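Long-range contacts in aminopeptidase YwaD (Bacillus subtilis, PDB 6HC6), which catalyses the zinc-dependent release of N-terminal amino acids, such as leucine, arginine and lysine, from peptides: residues R39-K44 with A274-S279; E349-A354 with T423-E428; E356-D361 with G419-A424. All blocks are in the same frame, centred on the assembly; numbering follows the deposited sequence. Where two conformers were deposited one is given.

Contact 1 (R39-K44 with A274-S279). With ACT (acetate ion), chain G; ACT (acetate ion), chain F.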
ATOM      1  N   ARG A  39     -26.360  15.960  11.560  1.00 77.66           N
ATOM      2  CA  ARG A  39     -26.493  15.931  13.012  1.00 77.71           C
ATOM      3  C   ARG A  39     -25.160  15.549  13.669  1.00 78.30           C
ATOM      4  O   ARG A  39     -24.097  15.889  13.144  1.00 82.89           O
ATOM      5  CB  ARG A  39     -27.619  14.977  13.408  1.00 76.42           C
ATOM      6  CG  ARG A  39     -28.895  15.217  12.598  1.00 79.57           C
ATOM      7  CD  ARG A  39     -30.153  15.099  13.442  1.00 83.18           C
ATOM      8  NE  ARG A  39     -30.232  13.791  14.081  1.00 83.93           N
ATOM      9  CZ  ARG A  39     -30.197  13.584  15.393  1.00 72.73           C
ATOM     10  NH1 ARG A  39     -30.106  14.602  16.242  1.00 64.90           N
ATOM     11  NH2 ARG A  39     -30.263  12.345  15.850  1.00 61.26           N
ATOM     12  N   GLU A  40     -25.203  14.858  14.809  1.00 70.92           N
ATOM     13  CA  GLU A  40     -23.989  14.575  15.569  1.00 59.09           C
ATOM     14  C   GLU A  40     -23.369  13.254  15.127  1.00 54.65           C
ATOM     15  O   GLU A  40     -24.040  12.217  15.090  1.00 57.43           O
ATOM     16  CB  GLU A  40     -24.269  14.545  17.069  1.00 59.06           C
ATOM     17  CG  GLU A  40     -23.026  14.707  17.921  1.00 56.80           C
ATOM     18  CD  GLU A  40     -23.047  13.818  19.141  1.00 67.91           C
ATOM     19  OE1 GLU A  40     -23.248  12.596  18.973  1.00 68.71           O
ATOM     20  OE2 GLU A  40     -22.874  14.339  20.265  1.00 71.12           O
ATOM     21  N   LEU A  41     -22.078  13.300  14.810  1.00 41.26           N
ATOM     22  CA  LEU A  41     -21.333  12.151  14.300  1.00 31.21           C
ATOM     23  C   LEU A  41     -20.158  11.914  15.237  1.00 28.84           C
ATOM     24  O   LEU A  41     -19.070  12.475  15.037  1.00 32.86           O
ATOM     25  CB  LEU A  41     -20.874  12.392  12.866  1.00 33.41           C
ATOM     26  CG  LEU A  41     -21.965  12.880  11.916  1.00 41.24           C
ATOM     27  CD1 LEU A  41     -21.376  13.447  10.629  1.00 39.26           C
ATOM     28  CD2 LEU A  41     -22.914  11.733  11.637  1.00 45.82           C
ATOM     29  N   PRO A  42     -20.337  11.090  16.282  1.00 38.16           N
ATOM     30  CA  PRO A  42     -19.324  10.937  17.357  1.00 27.93           C
ATOM     31  C   PRO A  42     -18.168  10.017  16.980  1.00 27.58           C
ATOM     32  O   PRO A  42     -17.971   8.937  17.544  1.00 27.86           O
ATOM     33  CB  PRO A  42     -20.161  10.382  18.517  1.00 29.14           C
ATOM     34  CG  PRO A  42     -21.256   9.612  17.852  1.00 38.11           C
ATOM     35  CD  PRO A  42     -21.589  10.368  16.583  1.00 38.45           C
ATOM     36  N   PHE A  43     -17.379  10.439  15.995  1.00 25.04           N
ATOM     37  CA  PHE A  43     -16.141   9.733  15.685  1.00 22.81           C
ATOM     38  C   PHE A  43     -15.186   9.850  16.870  1.00 28.07           C
ATOM     39  O   PHE A  43     -14.944  10.949  17.371  1.00 28.39           O
ATOM     40  CB  PHE A  43     -15.495  10.305  14.415  1.00 22.27           C
ATOM     41  CG  PHE A  43     -14.268   9.554  13.968  1.00 23.43           C
ATOM     42  CD1 PHE A  43     -13.030   9.784  14.570  1.00 26.04           C
ATOM     43  CD2 PHE A  43     -14.343   8.612  12.950  1.00 20.81           C
ATOM     44  CE1 PHE A  43     -11.901   9.082  14.171  1.00 24.74           C
ATOM     45  CE2 PHE A  43     -13.222   7.914  12.541  1.00 20.49           C
ATOM     46  CZ  PHE A  43     -11.999   8.140  13.148  1.00 29.48           C
ATOM     47  N   LYS A  44     -14.653   8.721  17.331  1.00 24.43           N
ATOM     48  CA  LYS A  44     -13.763   8.719  18.493  1.00 26.83           C
ATOM     49  C   LYS A  44     -12.423   8.108  18.103  1.00 28.51           C
ATOM     50  O   LYS A  44     -12.324   6.895  17.865  1.00 26.26           O
ATOM     51  CB  LYS A  44     -14.394   7.979  19.665  1.00 33.63           C
ATOM     52  CG  LYS A  44     -15.646   8.677  20.180  1.00 35.80           C
ATOM     53  CD  LYS A  44     -16.243   7.960  21.354  1.00 36.52           C
ATOM     54  CE  LYS A  44     -17.641   8.485  21.657  1.00 35.44           C
ATOM     55  NZ  LYS A  44     -18.167   7.874  22.901  1.00 43.08           N
ATOM     56  N   ALA A 274     -17.545   3.401  10.127  1.00 21.60           N
ATOM     57  CA  ALA A 274     -18.639   2.438  10.021  1.00 24.30           C
ATOM     58  C   ALA A 274     -19.438   2.362  11.317  1.00 23.65           C
ATOM     59  O   ALA A 274     -20.669   2.241  11.292  1.00 26.34           O
ATOM     60  CB  ALA A 274     -18.086   1.067   9.649  1.00 25.74           C
ATOM     61  N   ARG A 275     -18.758   2.422  12.464  1.00 23.65           N
ATOM     62  CA  ARG A 275     -19.476   2.456  13.734  1.00 23.42           C
ATOM     63  C   ARG A 275     -20.345   3.699  13.843  1.00 29.22           C
ATOM     64  O   ARG A 275     -21.498   3.624  14.288  1.00 33.73           O
ATOM     65  CB  ARG A 275     -18.499   2.394  14.912  1.00 27.26           C
ATOM     66  CG  ARG A 275     -19.229   2.227  16.251  1.00 29.82           C
ATOM     67  CD  ARG A 275     -18.342   2.506  17.452  1.00 37.52           C
ATOM     68  NE  ARG A 275     -17.925   3.910  17.533  1.00 38.12           N
ATOM     69  CZ  ARG A 275     -18.646   4.887  18.076  1.00 40.57           C
ATOM     70  NH1 ARG A 275     -19.848   4.636  18.599  1.00 42.99           N
ATOM     71  NH2 ARG A 275     -18.165   6.126  18.092  1.00 38.10           N
ATOM     72  N   VAL A 276     -19.812   4.856  13.446  1.00 26.67           N
ATOM     73  CA  VAL A 276     -20.591   6.087  13.535  1.00 26.25           C
ATOM     74  C   VAL A 276     -21.789   6.041  12.594  1.00 26.29           C
ATOM     75  O   VAL A 276     -22.900   6.437  12.960  1.00 31.24           O
ATOM     76  CB  VAL A 276     -19.707   7.311  13.236  1.00 29.08           C
ATOM     77  CG1 VAL A 276     -20.583   8.568  13.189  1.00 30.60           C
ATOM     78  CG2 VAL A 276     -18.650   7.450  14.307  1.00 34.76           C
ATOM     79  N   LEU A 277     -21.566   5.600  11.356  1.00 24.70           N
ATOM     80  CA  LEU A 277     -22.602   5.620  10.332  1.00 24.71           C
ATOM     81  C   LEU A 277     -23.609   4.492  10.487  1.00 32.60           C
ATOM     82  O   LEU A 277     -24.641   4.510   9.804  1.00 38.83           O
ATOM     83  CB  LEU A 277     -21.955   5.552   8.950  1.00 24.75           C
ATOM     84  CG  LEU A 277     -21.056   6.752   8.671  1.00 28.86           C
ATOM     85  CD1 LEU A 277     -20.402   6.605   7.321  1.00 33.38           C
ATOM     86  CD2 LEU A 277     -21.897   8.010   8.731  1.00 32.03           C
ATOM     87  N   LYS A 278     -23.334   3.529  11.367  1.00 31.38           N
ATOM     88  CA  LYS A 278     -24.249   2.416  11.594  1.00 38.26           C
ATOM     89  C   LYS A 278     -25.664   2.909  11.871  1.00 48.02           C
ATOM     90  O   LYS A 278     -26.633   2.385  11.310  1.00 60.82           O
ATOM     91  CB  LYS A 278     -23.730   1.568  12.756  1.00 41.91           C
ATOM     92  CG  LYS A 278     -24.665   0.489  13.250  1.00 54.71           C
ATOM     93  CD  LYS A 278     -24.188  -0.064  14.595  1.00 57.93           C
ATOM     94  CE  LYS A 278     -23.951   1.047  15.613  1.00 57.33           C
ATOM     95  NZ  LYS A 278     -23.999   0.554  17.020  1.00 57.93           N
ATOM     96  N   SER A 279     -25.800   3.942  12.702  1.00 45.68           N
ATOM     97  CA  SER A 279     -27.097   4.459  13.118  1.00 50.35           C
ATOM     98  C   SER A 279     -27.524   5.691  12.322  1.00 50.84           C
ATOM     99  O   SER A 279     -28.258   6.541  12.845  1.00 51.85           O
ATOM    100  CB  SER A 279     -27.074   4.777  14.613  1.00 55.34           C
ATOM    101  OG  SER A 279     -26.155   5.818  14.893  1.00 53.77           O
TER
HETATM  102  C   ACT G 504     -21.538   2.161  20.205  1.00 54.72           C
HETATM  103  O   ACT G 504     -21.675   2.833  19.150  1.00 57.66           O
HETATM  104  OXT ACT G 504     -21.680   2.536  21.405  1.00 60.00           O
HETATM  105  CH3 ACT G 504     -21.144   0.668  20.014  1.00 51.91           C
HETATM  106  C   ACT F 503     -17.189   4.709  24.613  1.00 60.27           C
HETATM  107  O   ACT F 503     -17.115   5.967  24.719  1.00 61.64           O
HETATM  108  OXT ACT F 503     -16.337   3.910  24.136  1.00 59.27           O
HETATM  109  CH3 ACT F 503     -18.516   4.068  25.160  1.00 56.28           C
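The flat guanidinium of Arg275 meets Pro42 and an acetate ion, probably from the crystallisation liquor, at its edge: NH2 lies 2.9 Å from Pro42 O, near the guanidinium plane, while NH1 gives an in-plane hydrogen bond to an acetate oxygen at 2.6 Å, bent to 138°. The Lys44 chain approaches the same group obliquely, its CG 4.1 Å from Arg275 NH2, and runs on extended to a second acetate, whose O is hydrogen-bonded to NZ at 2.8 Å. With CG anti to the backbone N (chi1 -172°) and a bend at chi3, the arginine curls back to the loop; NH2 also forms a salt bridge with Glu272. A lysine in its place would probably leave Pro42 O or Glu272 without its partner, with one ammonium replacing several N-H edges. This is the C-terminal end of helix 260-277 in the M28 peptidase domain, met by the loop that leads into helix 45-59. Pro42 centres an inverse gamma turn (Phe43 N to Leu41 O), its ring holding phi near the -80° needed. Beta-branched Val276 points toward the loop and shares out its methyls: CG1 packs on Leu41 CB at 3.8 Å, whereas CG2 sits 3.7 Å from Phe43 N.

Contact 2 (E349-A354 with T423-E428)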
ATOM      1  N   GLU A 349     -15.820  17.384  -3.855  1.00 31.55           N
ATOM      2  CA  GLU A 349     -16.968  18.242  -3.566  1.00 29.32           C
ATOM      3  C   GLU A 349     -17.487  17.998  -2.158  1.00 37.47           C
ATOM      4  O   GLU A 349     -17.688  18.945  -1.384  1.00 34.25           O
ATOM      5  CB  GLU A 349     -18.075  18.009  -4.594  1.00 34.11           C
ATOM      6  CG  GLU A 349     -17.727  18.463  -5.997  1.00 41.93           C
ATOM      7  CD  GLU A 349     -18.862  18.228  -6.984  1.00 54.46           C
ATOM      8  OE1 GLU A 349     -20.036  18.255  -6.557  1.00 58.34           O
ATOM      9  OE2 GLU A 349     -18.585  18.016  -8.184  1.00 54.98           O
ATOM     10  N   SER A 350     -17.688  16.727  -1.797  1.00 30.03           N
ATOM     11  CA  SER A 350     -18.215  16.418  -0.473  1.00 32.91           C
ATOM     12  C   SER A 350     -17.219  16.785   0.618  1.00 29.82           C
ATOM     13  O   SER A 350     -17.616  17.222   1.704  1.00 27.44           O
ATOM     14  CB  SER A 350     -18.582  14.943  -0.388  1.00 30.36           C
ATOM     15  OG  SER A 350     -19.778  14.703  -1.111  1.00 32.78           O
ATOM     16  N   SER A 351     -15.921  16.601   0.348  1.00 29.71           N
ATOM     17  CA  SER A 351     -14.901  16.944   1.331  1.00 28.63           C
ATOM     18  C   SER A 351     -14.787  18.450   1.507  1.00 35.92           C
ATOM     19  O   SER A 351     -14.680  18.938   2.639  1.00 31.46           O
ATOM     20  CB  SER A 351     -13.555  16.352   0.919  1.00 26.47           C
ATOM     21  OG  SER A 351     -13.649  14.947   0.785  1.00 26.24           O
ATOM     22  N   ARG A 352     -14.797  19.199   0.397  1.00 35.07           N
ATOM     23  CA  ARG A 352     -14.812  20.655   0.494  1.00 36.88           C
ATOM     24  C   ARG A 352     -15.978  21.121   1.350  1.00 34.91           C
ATOM     25  O   ARG A 352     -15.813  21.950   2.251  1.00 35.92           O
ATOM     26  CB  ARG A 352     -14.879  21.287  -0.903  1.00 46.58           C
ATOM     27  CG  ARG A 352     -15.585  22.640  -0.937  1.00 56.16           C
ATOM     28  CD  ARG A 352     -15.925  23.179  -2.379  1.00 61.08           C
ATOM     29  NE  ARG A 352     -16.991  22.530  -3.137  1.00 69.17           N
ATOM     30  CZ  ARG A 352     -16.911  22.161  -4.430  1.00 70.97           C
ATOM     31  NH1 ARG A 352     -15.758  22.323  -5.085  1.00 85.28           N
ATOM     32  NH2 ARG A 352     -17.973  21.627  -5.023  1.00 63.59           N
ATOM     33  N   THR A 353     -17.174  20.608   1.062  1.00 33.18           N
ATOM     34  CA  THR A 353     -18.355  20.985   1.825  1.00 35.34           C
ATOM     35  C   THR A 353     -18.202  20.624   3.297  1.00 33.41           C
ATOM     36  O   THR A 353     -18.527  21.429   4.180  1.00 36.06           O
ATOM     37  CB  THR A 353     -19.577  20.300   1.224  1.00 35.53           C
ATOM     38  OG1 THR A 353     -19.812  20.822  -0.089  1.00 42.17           O
ATOM     39  CG2 THR A 353     -20.789  20.521   2.100  1.00 41.64           C
ATOM     40  N   ALA A 354     -17.716  19.410   3.580  1.00 30.75           N
ATOM     41  CA  ALA A 354     -17.555  18.977   4.964  1.00 32.07           C
ATOM     42  C   ALA A 354     -16.554  19.857   5.701  1.00 31.32           C
ATOM     43  O   ALA A 354     -16.779  20.233   6.859  1.00 36.11           O
ATOM     44  CB  ALA A 354     -17.107  17.515   5.009  1.00 28.51           C
ATOM     45  N   THR A 423     -15.580  11.541   7.877  1.00 21.17           N
ATOM     46  CA  THR A 423     -16.918  11.128   8.311  1.00 24.68           C
ATOM     47  C   THR A 423     -17.965  12.146   7.880  1.00 27.97           C
ATOM     48  O   THR A 423     -19.051  11.779   7.413  1.00 27.89           O
ATOM     49  CB  THR A 423     -16.958  10.923   9.828  1.00 26.93           C
ATOM     50  OG1 THR A 423     -16.123   9.812  10.177  1.00 22.23           O
ATOM     51  CG2 THR A 423     -18.378  10.625  10.294  1.00 26.89           C
ATOM     52  N   ALA A 424     -17.649  13.435   8.013  1.00 31.02           N
ATOM     53  CA  ALA A 424     -18.584  14.460   7.577  1.00 33.18           C
ATOM     54  C   ALA A 424     -18.730  14.460   6.064  1.00 25.28           C
ATOM     55  O   ALA A 424     -19.811  14.753   5.545  1.00 28.33           O
ATOM     56  CB  ALA A 424     -18.138  15.836   8.071  1.00 27.10           C
ATOM     57  N   ALA A 425     -17.645  14.175   5.345  1.00 24.98           N
ATOM     58  CA  ALA A 425     -17.702  14.128   3.887  1.00 30.97           C
ATOM     59  C   ALA A 425     -18.577  12.973   3.413  1.00 24.42           C
ATOM     60  O   ALA A 425     -19.410  13.137   2.517  1.00 25.82           O
ATOM     61  CB  ALA A 425     -16.292  13.997   3.307  1.00 22.85           C
ATOM     62  N   VAL A 426     -18.378  11.789   3.989  1.00 23.60           N
ATOM     63  CA  VAL A 426     -19.223  10.654   3.635  1.00 24.03           C
ATOM     64  C   VAL A 426     -20.664  10.929   4.041  1.00 28.56           C
ATOM     65  O   VAL A 426     -21.602  10.624   3.293  1.00 25.83           O
ATOM     66  CB  VAL A 426     -18.673   9.366   4.273  1.00 20.42           C
ATOM     67  CG1 VAL A 426     -19.640   8.190   4.043  1.00 23.85           C
ATOM     68  CG2 VAL A 426     -17.307   9.046   3.698  1.00 19.22           C
ATOM     69  N   TYR A 427     -20.867  11.533   5.218  1.00 23.89           N
ATOM     70  CA  TYR A 427     -22.221  11.881   5.631  1.00 26.09           C
ATOM     71  C   TYR A 427     -22.880  12.786   4.605  1.00 30.33           C
ATOM     72  O   TYR A 427     -24.047  12.583   4.251  1.00 32.67           O
ATOM     73  CB  TYR A 427     -22.214  12.548   7.009  1.00 26.40           C
ATOM     74  CG  TYR A 427     -23.592  12.946   7.502  1.00 29.02           C
ATOM     75  CD1 TYR A 427     -24.499  11.986   7.934  1.00 29.47           C
ATOM     76  CD2 TYR A 427     -23.978  14.277   7.555  1.00 36.35           C
ATOM     77  CE1 TYR A 427     -25.760  12.339   8.395  1.00 35.98           C
ATOM     78  CE2 TYR A 427     -25.246  14.643   8.015  1.00 38.52           C
ATOM     79  CZ  TYR A 427     -26.128  13.667   8.435  1.00 41.37           C
ATOM     80  OH  TYR A 427     -27.381  14.014   8.897  1.00 49.72           O
ATOM     81  N   GLU A 428     -22.141  13.774   4.089  1.00 29.75           N
ATOM     82  CA  GLU A 428     -22.706  14.625   3.043  1.00 36.65           C
ATOM     83  C   GLU A 428     -23.160  13.793   1.855  1.00 30.49           C
ATOM     84  O   GLU A 428     -24.211  14.063   1.259  1.00 36.51           O
ATOM     85  CB  GLU A 428     -21.689  15.675   2.599  1.00 40.84           C
ATOM     86  CG  GLU A 428     -21.551  16.838   3.555  1.00 57.00           C
ATOM     87  CD  GLU A 428     -22.877  17.534   3.822  1.00 68.36           C
ATOM     88  OE1 GLU A 428     -23.629  17.778   2.854  1.00 71.35           O
ATOM     89  OE2 GLU A 428     -23.168  17.837   5.000  1.00 66.69           O
TER
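Helices 349-354 and 423-428 cross at 118° with their axes only 7.9 Å apart, and the backbones come nearest at Ser351 and Ala425, whose CA atoms are 4.7 Å apart. Such closeness calls for small residues. Ala354 turns its methyl onto the other backbone, CB lying 3.4 Å from Ala425 N, and touches the methyl of Ala424 at 3.6 Å. In return Ala425 CB rests against Ser351, 3.8 Å from OG; that hydroxyl is hydrogen-bonded to Val347 O in its own helix, so it can sit in a buried seam without a partner across it. Ser350 presents its CB, rather than its hydroxyl, to Ala425 O at 3.5 Å. Farther out the seam admits longer groups: Thr353 CG2, anti to the backbone N, meets the Glu428 chain at about a right angle, 4.0 Å from OE1. Glu428 bends at chi2 (-56°), which brings CG, CD and OE1 to the Thr353 methyl, and OE1 has a weak, long ion pair with Lys431. No hydrogen bond crosses between the two segments; they meet by van der Waals contact. This is close helix-helix packing through alanine and serine, uniting helices 346-358 and 412-430 of the M28 peptidase domain.

Contact 3 (E356-D361 with G419-A424)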
ATOM      1  N   GLU A 356     -15.920  22.927   5.229  1.00 36.32           N
ATOM      2  CA  GLU A 356     -16.614  24.168   5.575  1.00 38.78           C
ATOM      3  C   GLU A 356     -17.545  23.982   6.769  1.00 43.26           C
ATOM      4  O   GLU A 356     -17.618  24.851   7.645  1.00 48.70           O
ATOM      5  CB  GLU A 356     -17.390  24.692   4.366  1.00 49.71           C
ATOM      6  CG  GLU A 356     -16.499  25.169   3.226  1.00 65.54           C
ATOM      7  CD  GLU A 356     -17.217  25.230   1.883  1.00 75.88           C
ATOM      8  OE1 GLU A 356     -16.590  25.677   0.895  1.00 77.14           O
ATOM      9  OE2 GLU A 356     -18.405  24.843   1.813  1.00 76.20           O
ATOM     10  N   LYS A 357     -18.277  22.867   6.824  1.00 40.12           N
ATOM     11  CA  LYS A 357     -19.233  22.685   7.914  1.00 43.39           C
ATOM     12  C   LYS A 357     -18.527  22.525   9.259  1.00 47.92           C
ATOM     13  O   LYS A 357     -18.996  23.052  10.276  1.00 44.61           O
ATOM     14  CB  LYS A 357     -20.146  21.487   7.633  1.00 47.02           C
ATOM     15  CG  LYS A 357     -21.251  21.302   8.675  1.00 52.91           C
ATOM     16  CD  LYS A 357     -22.416  20.468   8.144  1.00 57.35           C
ATOM     17  CE  LYS A 357     -23.729  20.822   8.848  1.00 61.29           C
ATOM     18  NZ  LYS A 357     -24.408  22.030   8.287  1.00 64.89           N
ATOM     19  N   ILE A 358     -17.392  21.818   9.289  1.00 42.07           N
ATOM     20  CA  ILE A 358     -16.677  21.584  10.543  1.00 38.55           C
ATOM     21  C   ILE A 358     -15.573  22.599  10.791  1.00 48.52           C
ATOM     22  O   ILE A 358     -14.907  22.527  11.831  1.00 54.76           O
ATOM     23  CB  ILE A 358     -16.098  20.154  10.608  1.00 39.63           C
ATOM     24  CG1 ILE A 358     -14.938  19.990   9.620  1.00 31.58           C
ATOM     25  CG2 ILE A 358     -17.199  19.136  10.356  1.00 43.63           C
ATOM     26  CD1 ILE A 358     -14.304  18.616   9.644  1.00 32.48           C
ATOM     27  N   GLY A 359     -15.362  23.547   9.879  1.00 43.00           N
ATOM     28  CA  GLY A 359     -14.297  24.520  10.037  1.00 45.75           C
ATOM     29  C   GLY A 359     -12.911  23.901  10.030  1.00 59.27           C
ATOM     30  O   GLY A 359     -12.240  23.870  11.067  1.00 60.14           O
ATOM     31  N   PHE A 360     -12.480  23.401   8.866  1.00 50.42           N
ATOM     32  CA  PHE A 360     -11.155  22.814   8.668  1.00 34.43           C
ATOM     33  C   PHE A 360     -10.543  23.471   7.432  1.00 35.64           C
ATOM     34  O   PHE A 360     -11.090  23.356   6.333  1.00 41.41           O
ATOM     35  CB  PHE A 360     -11.266  21.291   8.518  1.00 38.49           C
ATOM     36  CG  PHE A 360      -9.964  20.608   8.190  1.00 35.75           C
ATOM     37  CD1 PHE A 360      -8.932  20.575   9.114  1.00 38.73           C
ATOM     38  CD2 PHE A 360      -9.782  19.984   6.961  1.00 33.10           C
ATOM     39  CE1 PHE A 360      -7.726  19.940   8.817  1.00 32.68           C
ATOM     40  CE2 PHE A 360      -8.588  19.340   6.657  1.00 33.22           C
ATOM     41  CZ  PHE A 360      -7.561  19.318   7.587  1.00 39.81           C
ATOM     42  N   ASP A 361      -9.437  24.204   7.604  1.00 36.20           N
ATOM     43  CA  ASP A 361      -8.888  25.016   6.516  1.00 40.18           C
ATOM     44  C   ASP A 361      -7.639  24.417   5.877  1.00 39.45           C
ATOM     45  O   ASP A 361      -7.073  25.036   4.966  1.00 43.56           O
ATOM     46  CB  ASP A 361      -8.566  26.431   7.012  1.00 40.19           C
ATOM     47  CG  ASP A 361      -9.778  27.343   7.030  1.00 43.28           C
ATOM     48  OD1 ASP A 361     -10.745  27.099   6.270  1.00 41.49           O
ATOM     49  OD2 ASP A 361      -9.752  28.321   7.810  1.00 45.87           O
ATOM     50  N   GLY A 419     -10.573  11.673  10.853  1.00 26.85           N
ATOM     51  CA  GLY A 419     -11.830  10.960  11.029  1.00 24.42           C
ATOM     52  C   GLY A 419     -13.042  11.874  10.970  1.00 26.76           C
ATOM     53  O   GLY A 419     -14.043  11.559  10.315  1.00 27.75           O
ATOM     54  N   ASP A 420     -12.972  13.017  11.654  1.00 25.38           N
ATOM     55  CA  ASP A 420     -14.095  13.952  11.628  1.00 27.84           C
ATOM     56  C   ASP A 420     -14.324  14.502  10.225  1.00 29.31           C
ATOM     57  O   ASP A 420     -15.473  14.656   9.790  1.00 27.32           O
ATOM     58  CB  ASP A 420     -13.869  15.091  12.621  1.00 32.78           C
ATOM     59  CG  ASP A 420     -14.104  14.665  14.058  1.00 38.32           C
ATOM     60  OD1 ASP A 420     -14.947  13.765  14.280  1.00 34.87           O
ATOM     61  OD2 ASP A 420     -13.455  15.231  14.965  1.00 35.47           O
ATOM     62  N   LEU A 421     -13.245  14.773   9.486  1.00 26.36           N
ATOM     63  CA  LEU A 421     -13.407  15.340   8.148  1.00 25.98           C
ATOM     64  C   LEU A 421     -14.024  14.326   7.189  1.00 24.18           C
ATOM     65  O   LEU A 421     -15.001  14.631   6.497  1.00 26.32           O
ATOM     66  CB  LEU A 421     -12.058  15.841   7.614  1.00 27.05           C
ATOM     67  CG  LEU A 421     -11.999  16.527   6.242  1.00 24.48           C
ATOM     68  CD1 LEU A 421     -12.013  15.529   5.057  1.00 28.29           C
ATOM     69  CD2 LEU A 421     -13.121  17.550   6.094  1.00 26.11           C
ATOM     70  N   VAL A 422     -13.452  13.123   7.107  1.00 23.99           N
ATOM     71  CA  VAL A 422     -13.960  12.156   6.138  0.58 25.01           C
ATOM     72  C   VAL A 422     -15.325  11.629   6.566  1.00 28.95           C
ATOM     73  O   VAL A 422     -16.173  11.307   5.715  1.00 23.34           O
ATOM     74  CB  VAL A 422     -12.948  11.012   5.930  0.58 22.90           C
ATOM     75  CG1 VAL A 422     -13.402  10.113   4.794  0.58 20.40           C
ATOM     76  CG2 VAL A 422     -11.546  11.572   5.648  0.58 23.19           C
ATOM     77  N   THR A 423     -15.580  11.541   7.877  1.00 21.17           N
ATOM     78  CA  THR A 423     -16.918  11.128   8.311  1.00 24.68           C
ATOM     79  C   THR A 423     -17.965  12.146   7.880  1.00 27.97           C
ATOM     80  O   THR A 423     -19.051  11.779   7.413  1.00 27.89           O
ATOM     81  CB  THR A 423     -16.958  10.923   9.828  1.00 26.93           C
ATOM     82  OG1 THR A 423     -16.123   9.812  10.177  1.00 22.23           O
ATOM     83  CG2 THR A 423     -18.378  10.625  10.294  1.00 26.89           C
ATOM     84  N   ALA A 424     -17.649  13.435   8.013  1.00 31.02           N
ATOM     85  CA  ALA A 424     -18.584  14.460   7.577  1.00 33.18           C
ATOM     86  C   ALA A 424     -18.730  14.460   6.064  1.00 25.28           C
ATOM     87  O   ALA A 424     -19.811  14.753   5.545  1.00 28.33           O
ATOM     88  CB  ALA A 424     -18.138  15.836   8.071  1.00 27.10           C
TER
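Apolar contacts carry this junction, with Ile358 and Leu421 at its centre. Ile358 points at helix 412-430 from the last turn of its own helix and divides its two branches: CD1 reaches over the Leu421 backbone, 3.7 Å from CA, and touches the leucine's CD2 at 3.9 Å, while CG2 meets the methyl of Ala424 at 4.1 Å. Its CG1 lies between the backbone N and the carbonyl carbon (chi1 70°), and the extended second torsion carries CD1 across to the leucine; the two side chains cross at about a right angle. A branched residue suits this place because it can serve two neighbours one helical turn apart. Leu421 also meets Phe360, whose ring atom CD2 lies 4.2 Å from Leu421 CG. The ring comes in obliquely and also touches Gln417.

No hydrogen bond crosses between the segments; side chains of helix 412-430 find partners in their own helix. Thr423 OG1 gives its proton to Gly419 O at 2.7 Å, and Thr423 N gives to the same oxygen from the opposite face of the carbonyl plane, so two donors grip one acceptor. Asp420 OD2 accepts a hydrogen bond from Gln416 NE2.

Backbone shape brings the aromatic in. Gly359 is the first residue to leave helical geometry, with positive phi (64°), as glycine commonly does just after a helix, and the chain turns there to direct Phe360 back toward helix 412-430. The arrangement is apolar packing of the end of one helix, and the residue following its glycine, on a neighbouring helix at the surface of the M28 peptidase domain.

Helix 412-430 supplies one side of contacts 2 and 3 and is touched by contact 1. Contacts 2 and 3 join it to the same partner, helix 346-358, with centres about 7 Å apart, and share Thr423 and Ala424. Contact 2 is the more buried and relies on alanine and serine at close backbone approach; contact 3, nearer the surface, spans a wider gap with larger apolar side chains. Contact 1 joins other elements, the N-terminal loop and helix 260-277, and is partly buried, mixing a valine wedge with charged groups at its outer edge. Still, it adjoins both: Phe43 packs on Asp420 and Thr423, Leu41 on Tyr427, and Leu277 on Val426.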